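Local structure of cytochrome c-550 (Paracoccus denitrificans, 1COT) at residues A[40-43]-A[44-47]; A[55-58]-A[59-62]; A[77-80]-A[81-85]. The protein binds one covalently attached heme c and probably serves as an electron carrier. All blocks are in the same frame, centred on the assembly; numbering follows the deposited sequence.

Contact 1 of 3, residues A[40-43]-A[44-47]. With HEC (heme c), chain B.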
loop_
_atom_site.group_PDB
_atom_site.type_symbol
_atom_site.label_atom_id
_atom_site.label_comp_id
_atom_site.label_asym_id
_atom_site.label_seq_id
_atom_site.Cartn_x
_atom_site.Cartn_y
_atom_site.Cartn_z
ATOM N N TYR A 40 8.091 2.019 2.128
ATOM C CA TYR A 40 8.826 1.812 3.357
ATOM C C TYR A 40 7.912 2.358 4.448
ATOM O O TYR A 40 7.323 3.429 4.294
ATOM C CB TYR A 40 10.081 2.700 3.374
ATOM C CG TYR A 40 10.685 2.643 4.753
ATOM C CD1 TYR A 40 10.308 3.516 5.778
ATOM C CD2 TYR A 40 11.656 1.684 5.040
ATOM C CE1 TYR A 40 10.818 3.470 7.075
ATOM C CE2 TYR A 40 12.193 1.626 6.322
ATOM C CZ TYR A 40 11.790 2.504 7.326
ATOM O OH TYR A 40 12.350 2.414 8.576
ATOM N N GLY A 41 7.807 1.602 5.543
ATOM C CA GLY A 41 6.995 1.963 6.689
ATOM C C GLY A 41 5.509 2.097 6.401
ATOM O O GLY A 41 4.807 2.817 7.117
ATOM N N VAL A 42 4.999 1.418 5.371
ATOM C CA VAL A 42 3.572 1.541 5.072
ATOM C C VAL A 42 2.682 0.951 6.148
ATOM O O VAL A 42 1.597 1.460 6.425
ATOM C CB VAL A 42 3.165 1.045 3.675
ATOM C CG1 VAL A 42 3.391 -0.465 3.555
ATOM C CG2 VAL A 42 1.731 1.409 3.340
ATOM N N VAL A 43 3.139 -0.131 6.776
ATOM C CA VAL A 43 2.309 -0.712 7.819
ATOM C C VAL A 43 2.319 0.214 9.016
ATOM O O VAL A 43 3.383 0.567 9.531
ATOM C CB VAL A 43 2.772 -2.111 8.212
ATOM C CG1 VAL A 43 1.800 -2.744 9.201
ATOM C CG2 VAL A 43 2.929 -2.984 6.971
ATOM N N GLY A 44 1.134 0.606 9.469
ATOM C CA GLY A 44 0.998 1.498 10.595
ATOM C C GLY A 44 0.962 2.952 10.150
ATOM O O GLY A 44 0.687 3.850 10.952
ATOM N N ARG A 45 1.208 3.199 8.872
ATOM C CA ARG A 45 1.179 4.570 8.385
ATOM C C ARG A 45 -0.241 5.015 8.054
ATOM O O ARG A 45 -1.036 4.220 7.559
ATOM C CB ARG A 45 2.005 4.578 7.121
ATOM C CG ARG A 45 2.104 5.900 6.418
ATOM C CD ARG A 45 3.217 5.785 5.388
ATOM N NE ARG A 45 2.733 5.536 4.041
ATOM C CZ ARG A 45 3.532 5.099 3.064
ATOM N NH1 ARG A 45 4.828 4.863 3.269
ATOM N NH2 ARG A 45 3.019 4.903 1.856
ATOM N N LYS A 46 -0.564 6.291 8.292
ATOM C CA LYS A 46 -1.889 6.801 7.971
ATOM C C LYS A 46 -2.129 6.655 6.472
ATOM O O LYS A 46 -1.230 6.875 5.661
ATOM C CB LYS A 46 -1.956 8.292 8.292
ATOM C CG LYS A 46 -3.346 8.896 8.188
ATOM C CD LYS A 46 -3.397 10.387 8.521
ATOM C CE LYS A 46 -4.800 10.919 8.711
ATOM N NZ LYS A 46 -5.630 10.745 7.510
ATOM N N ILE A 47 -3.334 6.262 6.088
ATOM C CA ILE A 47 -3.657 6.101 4.673
ATOM C C ILE A 47 -3.361 7.375 3.892
ATOM O O ILE A 47 -3.614 8.467 4.402
ATOM C CB ILE A 47 -5.174 5.909 4.549
ATOM C CG1 ILE A 47 -5.692 4.818 5.484
ATOM C CG2 ILE A 47 -5.597 5.656 3.111
ATOM C CD1 ILE A 47 -5.159 3.426 5.148
HETATM FE FE HEC B . 0.331 0.277 -5.510
HETATM C CHA HEC B . -0.914 2.937 -3.876
HETATM C CHB HEC B . 0.469 -1.460 -2.635
HETATM C CHC HEC B . 1.581 -2.413 -7.165
HETATM C CHD HEC B . 0.338 2.021 -8.409
HETATM N NA HEC B . -0.136 0.636 -3.633
HETATM C C1A HEC B . -0.642 1.837 -3.151
HETATM C C2A HEC B . -0.844 1.725 -1.724
HETATM C C3A HEC B . -0.462 0.491 -1.349
HETATM C C4A HEC B . -0.021 -0.175 -2.533
HETATM C CMA HEC B . -0.485 -0.117 0.033
HETATM C CAA HEC B . -1.392 2.819 -0.848
HETATM C CBA HEC B . -0.219 3.631 -0.278
HETATM C CGA HEC B . -0.570 4.731 0.728
HETATM O O1A HEC B . 0.324 5.528 0.812
HETATM O O2A HEC B . -1.586 4.821 1.373
HETATM N NB HEC B . 0.885 -1.551 -5.038
HETATM C C1B HEC B . 0.914 -2.042 -3.770
HETATM C C2B HEC B . 1.428 -3.376 -3.821
HETATM C C3B HEC B . 1.719 -3.627 -5.088
HETATM C C4B HEC B . 1.374 -2.498 -5.838
HETATM C CMB HEC B . 1.549 -4.280 -2.580
HETATM C CAB HEC B . 2.169 -4.922 -5.635
HETATM C CBB HEC B . 1.383 -6.186 -5.432
HETATM N NC HEC B . 0.825 -0.139 -7.352
HETATM C C1C HEC B . 1.344 -1.292 -7.877
HETATM C C2C HEC B . 1.601 -1.140 -9.293
HETATM C C3C HEC B . 1.259 0.123 -9.630
HETATM C C4C HEC B . 0.796 0.739 -8.425
HETATM C CMC HEC B . 2.156 -2.229 -10.205
HETATM C CAC HEC B . 1.335 0.821 -10.960
HETATM C CBC HEC B . 1.146 0.244 -12.327
HETATM N ND HEC B . -0.219 2.108 -6.052
HETATM C C1D HEC B . -0.120 2.644 -7.310
HETATM C C2D HEC B . -0.599 4.013 -7.275
HETATM C C3D HEC B . -0.924 4.246 -5.989
HETATM C C4D HEC B . -0.708 3.065 -5.235
HETATM C CMD HEC B . -0.699 4.953 -8.456
HETATM C CAD HEC B . -1.563 5.471 -5.458
HETATM C CBD HEC B . -3.078 5.096 -5.500
HETATM C CGD HEC B . -4.066 6.199 -5.443
HETATM O O1D HEC B . -3.789 7.358 -5.246
HETATM O O2D HEC B . -5.261 5.835 -5.594
#
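The guanidinium group of R45 has the backbone of V42 over one face, V42 CA lying 3.9 Å above the plane and displaced toward the rim, while a carboxylate of the heme meets it at its edge. There R45 NH2 donates to HEC O1A over 3.0 Å in a nearly straight bond (163°). Also near the plane is Y40 O, 3.1 Å from R45 NH1, and NH1 makes a hydrogen bond to the carbonyl oxygen of N38 just before this stretch. The aliphatic part of R45 runs back across the turn: CG stands anti to the backbone N (chi1 179°), and a bend at chi3 (99°) brings the guanidinium alongside V42, whose CG2 approaches R45 NH2 to 4.0 Å.

The backbone that brings these groups together is a type II beta turn from V42 to R45, closed by R45 N donating to V42 O at 3.0 Å. G44 occupies the third position of the turn with a positive phi, a conformation that suits glycine. Backbone bonds from G44 and R45 to W71 tie the turn to a neighbouring loop.

The same propionate oxygen also accepts from Y55 OH. Arginine and tyrosine thus share one heme carboxylate oxygen, an arrangement that would favour the ionised propionate and partly offset its negative charge inside the protein.

Contact 2 of 3, residues A[55-58]-A[59-62]. With HEC (heme c), chain B.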
loop_
_atom_site.group_PDB
_atom_site.type_symbol
_atom_site.label_atom_id
_atom_site.label_comp_id
_atom_site.label_asym_id
_atom_site.label_seq_id
_atom_site.Cartn_x
_atom_site.Cartn_y
_atom_site.Cartn_z
ATOM N N TYR A 55 -2.076 11.637 -4.533
ATOM C CA TYR A 55 -3.005 10.537 -4.464
ATOM C C TYR A 55 -4.280 10.778 -5.246
ATOM O O TYR A 55 -4.638 11.920 -5.531
ATOM C CB TYR A 55 -3.403 10.414 -2.992
ATOM C CG TYR A 55 -2.318 9.796 -2.146
ATOM C CD1 TYR A 55 -2.113 8.415 -2.185
ATOM C CD2 TYR A 55 -1.518 10.575 -1.308
ATOM C CE1 TYR A 55 -1.124 7.829 -1.398
ATOM C CE2 TYR A 55 -0.525 10.010 -0.509
ATOM C CZ TYR A 55 -0.337 8.629 -0.562
ATOM O OH TYR A 55 0.628 8.047 0.207
ATOM N N GLY A 56 -4.980 9.700 -5.563
ATOM C CA GLY A 56 -6.226 9.815 -6.281
ATOM C C GLY A 56 -7.320 10.287 -5.326
ATOM O O GLY A 56 -7.171 10.268 -4.105
ATOM N N GLU A 57 -8.428 10.692 -5.918
ATOM C CA GLU A 57 -9.559 11.195 -5.176
ATOM C C GLU A 57 -10.202 10.210 -4.206
ATOM O O GLU A 57 -10.570 10.538 -3.070
ATOM C CB GLU A 57 -10.529 11.945 -6.111
ATOM C CG GLU A 57 -10.027 13.356 -6.574
ATOM C CD GLU A 57 -9.686 14.347 -5.474
ATOM O OE1 GLU A 57 -10.552 14.373 -4.499
ATOM O OE2 GLU A 57 -8.694 15.055 -5.511
ATOM N N GLY A 58 -10.325 8.979 -4.658
ATOM C CA GLY A 58 -10.926 7.976 -3.818
ATOM C C GLY A 58 -10.195 7.722 -2.503
ATOM O O GLY A 58 -10.813 7.687 -1.433
ATOM N N ILE A 59 -8.886 7.505 -2.575
ATOM C CA ILE A 59 -8.135 7.219 -1.369
ATOM C C ILE A 59 -8.049 8.426 -0.446
ATOM O O ILE A 59 -8.023 8.285 0.781
ATOM C CB ILE A 59 -6.810 6.544 -1.718
ATOM C CG1 ILE A 59 -6.293 5.729 -0.533
ATOM C CG2 ILE A 59 -5.792 7.564 -2.213
ATOM C CD1 ILE A 59 -5.027 4.944 -0.851
ATOM N N LEU A 60 -8.031 9.620 -1.030
ATOM C CA LEU A 60 -7.997 10.826 -0.228
ATOM C C LEU A 60 -9.316 10.907 0.509
ATOM O O LEU A 60 -9.381 11.321 1.667
ATOM C CB LEU A 60 -7.806 12.055 -1.113
ATOM C CG LEU A 60 -6.381 12.088 -1.634
ATOM C CD1 LEU A 60 -6.250 13.250 -2.610
ATOM C CD2 LEU A 60 -5.419 12.245 -0.460
ATOM N N GLU A 61 -10.391 10.487 -0.151
ATOM C CA GLU A 61 -11.687 10.518 0.508
ATOM C C GLU A 61 -11.707 9.511 1.650
ATOM O O GLU A 61 -12.259 9.777 2.713
ATOM C CB GLU A 61 -12.858 10.244 -0.449
ATOM C CG GLU A 61 -14.222 10.318 0.260
ATOM C CD GLU A 61 -15.346 10.334 -0.744
ATOM O OE1 GLU A 61 -14.967 10.805 -1.904
ATOM O OE2 GLU A 61 -16.468 9.936 -0.511
ATOM N N VAL A 62 -11.104 8.339 1.456
ATOM C CA VAL A 62 -11.091 7.377 2.536
ATOM C C VAL A 62 -10.365 7.993 3.743
ATOM O O VAL A 62 -10.858 7.889 4.863
ATOM C CB VAL A 62 -10.354 6.107 2.133
ATOM C CG1 VAL A 62 -10.157 5.200 3.338
ATOM C CG2 VAL A 62 -11.098 5.380 1.017
HETATM FE FE HEC B . 0.331 0.277 -5.510
HETATM C CHA HEC B . -0.914 2.937 -3.876
HETATM C CHB HEC B . 0.469 -1.460 -2.635
HETATM C CHC HEC B . 1.581 -2.413 -7.165
HETATM C CHD HEC B . 0.338 2.021 -8.409
HETATM N NA HEC B . -0.136 0.636 -3.633
HETATM C C1A HEC B . -0.642 1.837 -3.151
HETATM C C2A HEC B . -0.844 1.725 -1.724
HETATM C C3A HEC B . -0.462 0.491 -1.349
HETATM C C4A HEC B . -0.021 -0.175 -2.533
HETATM C CMA HEC B . -0.485 -0.117 0.033
HETATM C CAA HEC B . -1.392 2.819 -0.848
HETATM C CBA HEC B . -0.219 3.631 -0.278
HETATM C CGA HEC B . -0.570 4.731 0.728
HETATM O O1A HEC B . 0.324 5.528 0.812
HETATM O O2A HEC B . -1.586 4.821 1.373
HETATM N NB HEC B . 0.885 -1.551 -5.038
HETATM C C1B HEC B . 0.914 -2.042 -3.770
HETATM C C2B HEC B . 1.428 -3.376 -3.821
HETATM C C3B HEC B . 1.719 -3.627 -5.088
HETATM C C4B HEC B . 1.374 -2.498 -5.838
HETATM C CMB HEC B . 1.549 -4.280 -2.580
HETATM C CAB HEC B . 2.169 -4.922 -5.635
HETATM C CBB HEC B . 1.383 -6.186 -5.432
HETATM N NC HEC B . 0.825 -0.139 -7.352
HETATM C C1C HEC B . 1.344 -1.292 -7.877
HETATM C C2C HEC B . 1.601 -1.140 -9.293
HETATM C C3C HEC B . 1.259 0.123 -9.630
HETATM C C4C HEC B . 0.796 0.739 -8.425
HETATM C CMC HEC B . 2.156 -2.229 -10.205
HETATM C CAC HEC B . 1.335 0.821 -10.960
HETATM C CBC HEC B . 1.146 0.244 -12.327
HETATM N ND HEC B . -0.219 2.108 -6.052
HETATM C C1D HEC B . -0.120 2.644 -7.310
HETATM C C2D HEC B . -0.599 4.013 -7.275
HETATM C C3D HEC B . -0.924 4.246 -5.989
HETATM C C4D HEC B . -0.708 3.065 -5.235
HETATM C CMD HEC B . -0.699 4.953 -8.456
HETATM C CAD HEC B . -1.563 5.471 -5.458
HETATM C CBD HEC B . -3.078 5.096 -5.500
HETATM C CGD HEC B . -4.066 6.199 -5.443
HETATM O O1D HEC B . -3.789 7.358 -5.246
HETATM O O2D HEC B . -5.261 5.835 -5.594
#
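Apolar contacts fill the angle between Y55 and the first helical turn. I59 CG2 lies 3.8 Å from Y55 CD1, and the two side chains are inclined to each other. The same methyl comes within 3.6 Å of HEC O1D; chi1 of -156° sets it between the backbone N and carbonyl carbon of I59, facing the start of the helix. L60 CG packs on Y55 CB at 3.7 Å.

Polar contacts with the heme propionates come from Y55 and G56. Y55 OH donates to HEC O1A at 2.6 Å, with that oxygen near the plane of the ring at its edge, and the hydroxyl is also hydrogen-bonded to the backbone N of E50. One residue on, G56 N reaches the other propionate, giving HEC O1D a bond of 2.6 Å that is close to straight (163°). Adjacent residues therefore grip both carboxylates, one by a side chain and one by the backbone.

Backbone hydrogen bonds make the third group. G56 is the N-cap, and L60 N donates to G56 O at 3.3 Å; E57 O and G58 O likewise accept from E61 N and V62 N, continuing the i to i+4 pattern.

Helix 57-65 thus begins beside the heme propionates. Its V62 packs against L87, M90 and T91 of helix 83-91, while I59 turns to I47 and A48 in the preceding loop.

Contact 3 of 3, residues A[77-80]-A[81-85]. With HEC (heme c), chain B.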
loop_
_atom_site.group_PDB
_atom_site.type_symbol
_atom_site.label_atom_id
_atom_site.label_comp_id
_atom_site.label_asym_id
_atom_site.label_seq_id
_atom_site.Cartn_x
_atom_site.Cartn_y
_atom_site.Cartn_z
ATOM N N ILE A 77 -3.946 -6.405 2.923
ATOM C CA ILE A 77 -4.245 -7.588 2.154
ATOM C C ILE A 77 -5.523 -7.364 1.369
ATOM O O ILE A 77 -5.614 -7.685 0.183
ATOM C CB ILE A 77 -4.416 -8.732 3.137
ATOM C CG1 ILE A 77 -3.027 -9.216 3.546
ATOM C CG2 ILE A 77 -5.215 -9.863 2.507
ATOM C CD1 ILE A 77 -3.085 -10.162 4.744
ATOM N N GLU A 78 -6.524 -6.794 2.034
ATOM C CA GLU A 78 -7.775 -6.550 1.357
ATOM C C GLU A 78 -7.642 -5.580 0.189
ATOM O O GLU A 78 -8.081 -5.850 -0.931
ATOM C CB GLU A 78 -8.849 -6.142 2.363
ATOM C CG GLU A 78 -10.271 -6.202 1.789
ATOM C CD GLU A 78 -11.234 -5.721 2.831
ATOM O OE1 GLU A 78 -10.909 -5.508 3.990
ATOM O OE2 GLU A 78 -12.452 -5.544 2.381
ATOM N N TYR A 79 -6.998 -4.455 0.447
ATOM C CA TYR A 79 -6.789 -3.446 -0.572
ATOM C C TYR A 79 -6.010 -3.932 -1.796
ATOM O O TYR A 79 -6.418 -3.673 -2.936
ATOM C CB TYR A 79 -6.053 -2.280 0.087
ATOM C CG TYR A 79 -5.634 -1.199 -0.872
ATOM C CD1 TYR A 79 -6.555 -0.229 -1.262
ATOM C CD2 TYR A 79 -4.324 -1.143 -1.358
ATOM C CE1 TYR A 79 -6.140 0.769 -2.147
ATOM C CE2 TYR A 79 -3.889 -0.152 -2.244
ATOM C CZ TYR A 79 -4.827 0.808 -2.624
ATOM O OH TYR A 79 -4.441 1.797 -3.487
ATOM N N VAL A 80 -4.881 -4.628 -1.600
ATOM C CA VAL A 80 -4.091 -5.094 -2.748
ATOM C C VAL A 80 -4.811 -6.150 -3.544
ATOM O O VAL A 80 -4.450 -6.416 -4.693
ATOM C CB VAL A 80 -2.651 -5.513 -2.490
ATOM C CG1 VAL A 80 -1.905 -4.456 -1.692
ATOM C CG2 VAL A 80 -2.578 -6.853 -1.754
ATOM N N THR A 81 -5.813 -6.759 -2.928
ATOM C CA THR A 81 -6.564 -7.769 -3.633
ATOM C C THR A 81 -7.229 -7.084 -4.825
ATOM O O THR A 81 -7.251 -7.609 -5.934
ATOM C CB THR A 81 -7.619 -8.425 -2.729
ATOM O OG1 THR A 81 -6.964 -9.061 -1.651
ATOM C CG2 THR A 81 -8.396 -9.454 -3.539
ATOM N N ASP A 82 -7.756 -5.891 -4.587
ATOM C CA ASP A 82 -8.413 -5.095 -5.607
ATOM C C ASP A 82 -8.805 -3.785 -4.968
ATOM O O ASP A 82 -9.772 -3.701 -4.216
ATOM C CB ASP A 82 -9.659 -5.752 -6.225
ATOM C CG ASP A 82 -10.198 -5.023 -7.425
ATOM O OD1 ASP A 82 -9.711 -3.823 -7.629
ATOM O OD2 ASP A 82 -11.033 -5.516 -8.151
ATOM N N PRO A 83 -8.023 -2.770 -5.258
ATOM C CA PRO A 83 -8.269 -1.464 -4.686
ATOM C C PRO A 83 -9.653 -0.888 -4.891
ATOM O O PRO A 83 -10.220 -0.246 -3.997
ATOM C CB PRO A 83 -7.216 -0.552 -5.325
ATOM C CG PRO A 83 -6.092 -1.474 -5.762
ATOM C CD PRO A 83 -6.760 -2.800 -6.043
ATOM N N LYS A 84 -10.202 -1.120 -6.076
ATOM C CA LYS A 84 -11.508 -0.622 -6.452
ATOM C C LYS A 84 -12.625 -0.851 -5.457
ATOM O O LYS A 84 -13.195 0.086 -4.893
ATOM C CB LYS A 84 -11.874 -0.904 -7.898
ATOM C CG LYS A 84 -13.211 -0.301 -8.316
ATOM C CD LYS A 84 -13.350 1.219 -8.216
ATOM C CE LYS A 84 -14.753 1.739 -8.505
ATOM N NZ LYS A 84 -14.834 2.646 -9.655
ATOM N N PRO A 85 -12.966 -2.104 -5.224
ATOM C CA PRO A 85 -14.037 -2.418 -4.296
ATOM C C PRO A 85 -13.763 -1.932 -2.885
ATOM O O PRO A 85 -14.666 -1.563 -2.132
ATOM C CB PRO A 85 -14.161 -3.939 -4.319
ATOM C CG PRO A 85 -13.132 -4.480 -5.306
ATOM C CD PRO A 85 -12.456 -3.285 -5.961
HETATM FE FE HEC B . 0.331 0.277 -5.510
HETATM C CHA HEC B . -0.914 2.937 -3.876
HETATM C CHB HEC B . 0.469 -1.460 -2.635
HETATM C CHC HEC B . 1.581 -2.413 -7.165
HETATM C CHD HEC B . 0.338 2.021 -8.409
HETATM N NA HEC B . -0.136 0.636 -3.633
HETATM C C1A HEC B . -0.642 1.837 -3.151
HETATM C C2A HEC B . -0.844 1.725 -1.724
HETATM C C3A HEC B . -0.462 0.491 -1.349
HETATM C C4A HEC B . -0.021 -0.175 -2.533
HETATM C CMA HEC B . -0.485 -0.117 0.033
HETATM C CAA HEC B . -1.392 2.819 -0.848
HETATM C CBA HEC B . -0.219 3.631 -0.278
HETATM C CGA HEC B . -0.570 4.731 0.728
HETATM O O1A HEC B . 0.324 5.528 0.812
HETATM O O2A HEC B . -1.586 4.821 1.373
HETATM N NB HEC B . 0.885 -1.551 -5.038
HETATM C C1B HEC B . 0.914 -2.042 -3.770
HETATM C C2B HEC B . 1.428 -3.376 -3.821
HETATM C C3B HEC B . 1.719 -3.627 -5.088
HETATM C C4B HEC B . 1.374 -2.498 -5.838
HETATM C CMB HEC B . 1.549 -4.280 -2.580
HETATM C CAB HEC B . 2.169 -4.922 -5.635
HETATM C CBB HEC B . 1.383 -6.186 -5.432
HETATM N NC HEC B . 0.825 -0.139 -7.352
HETATM C C1C HEC B . 1.344 -1.292 -7.877
HETATM C C2C HEC B . 1.601 -1.140 -9.293
HETATM C C3C HEC B . 1.259 0.123 -9.630
HETATM C C4C HEC B . 0.796 0.739 -8.425
HETATM C CMC HEC B . 2.156 -2.229 -10.205
HETATM C CAC HEC B . 1.335 0.821 -10.960
HETATM C CBC HEC B . 1.146 0.244 -12.327
HETATM N ND HEC B . -0.219 2.108 -6.052
HETATM C C1D HEC B . -0.120 2.644 -7.310
HETATM C C2D HEC B . -0.599 4.013 -7.275
HETATM C C3D HEC B . -0.924 4.246 -5.989
HETATM C C4D HEC B . -0.708 3.065 -5.235
HETATM C CMD HEC B . -0.699 4.953 -8.456
HETATM C CAD HEC B . -1.563 5.471 -5.458
HETATM C CBD HEC B . -3.078 5.096 -5.500
HETATM C CGD HEC B . -4.066 6.199 -5.443
HETATM O O1D HEC B . -3.789 7.358 -5.246
HETATM O O2D HEC B . -5.261 5.835 -5.594
HETATM O O HOH W 1 -10.469 -5.345 -2.216
#
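Y79 and P83 meet beside the heme, P83 CG standing over one face of the tyrosine ring, toward its rim, in a CH-pi contact. P83 CG is 4.3 Å from the centroid of the Y79 ring and 19° off the ring normal, while P83 CB comes to 3.6 Å from Y79 CE1. The side chains cross at about a right angle. With CG anti to the backbone N (chi1 174°), the tyrosine extends toward the porphyrin, where Y79 CE2 lies 3.6 Å from HEC C3A. Next to it, V80 CG1 packs on the heme methyl HEC CMB at 3.6 Å. M100, the axial ligand of the heme iron, touches both Y79 and P83, so this corner forms part of the wall on the methionine side of the c-type cytochrome heme pocket.

These groups are set by a junction between two helices: helix 73-81 ends and helix 83-91 begins with D82 as its N-cap. D82 OD1 accepts K84 N at 3.2 Å from above the carboxylate plane, a capping bond. P83 has no N-H to give to Y79 O, and the turn is closed instead by weak bonds, among them D82 N to Y79 O. T81 OG1 donates to I77 O over 2.7 Å, its chi1 of -62° directing the hydroxyl back to the preceding turn; Q108 is a further hydrogen-bond partner of that hydroxyl. A water donates to both E78 O and D82 O, bridging the two sides of the corner. Farther out, E78 forms a salt bridge with K89 of helix 83-91, and W71 and W86 adjoin the Y79 ring.

The three contacts follow one another along the chain and all touch the heme. Contact 1 lies in the loop before helix 57-65, contact 2 at the start of that helix, and contact 3 where helix 73-81 passes into helix 83-91. Centre to centre, contact 1 is about 16 Å from each of the others, and contacts 2 and 3 are about 14 Å apart. I47 CG2 packs on I59 CG1 (3.7 Å) between contacts 1 and 2, and I59 CD1 meets Y79 OH at 4.1 Å between contacts 2 and 3, making I59 a link to both. Contacts 1 and 3 lie on opposite sides of the chain's centre without touching. Together they supply part of the heme pocket: contacts 1 and 2 bond to the propionates, and contact 3 packs on the methionine side.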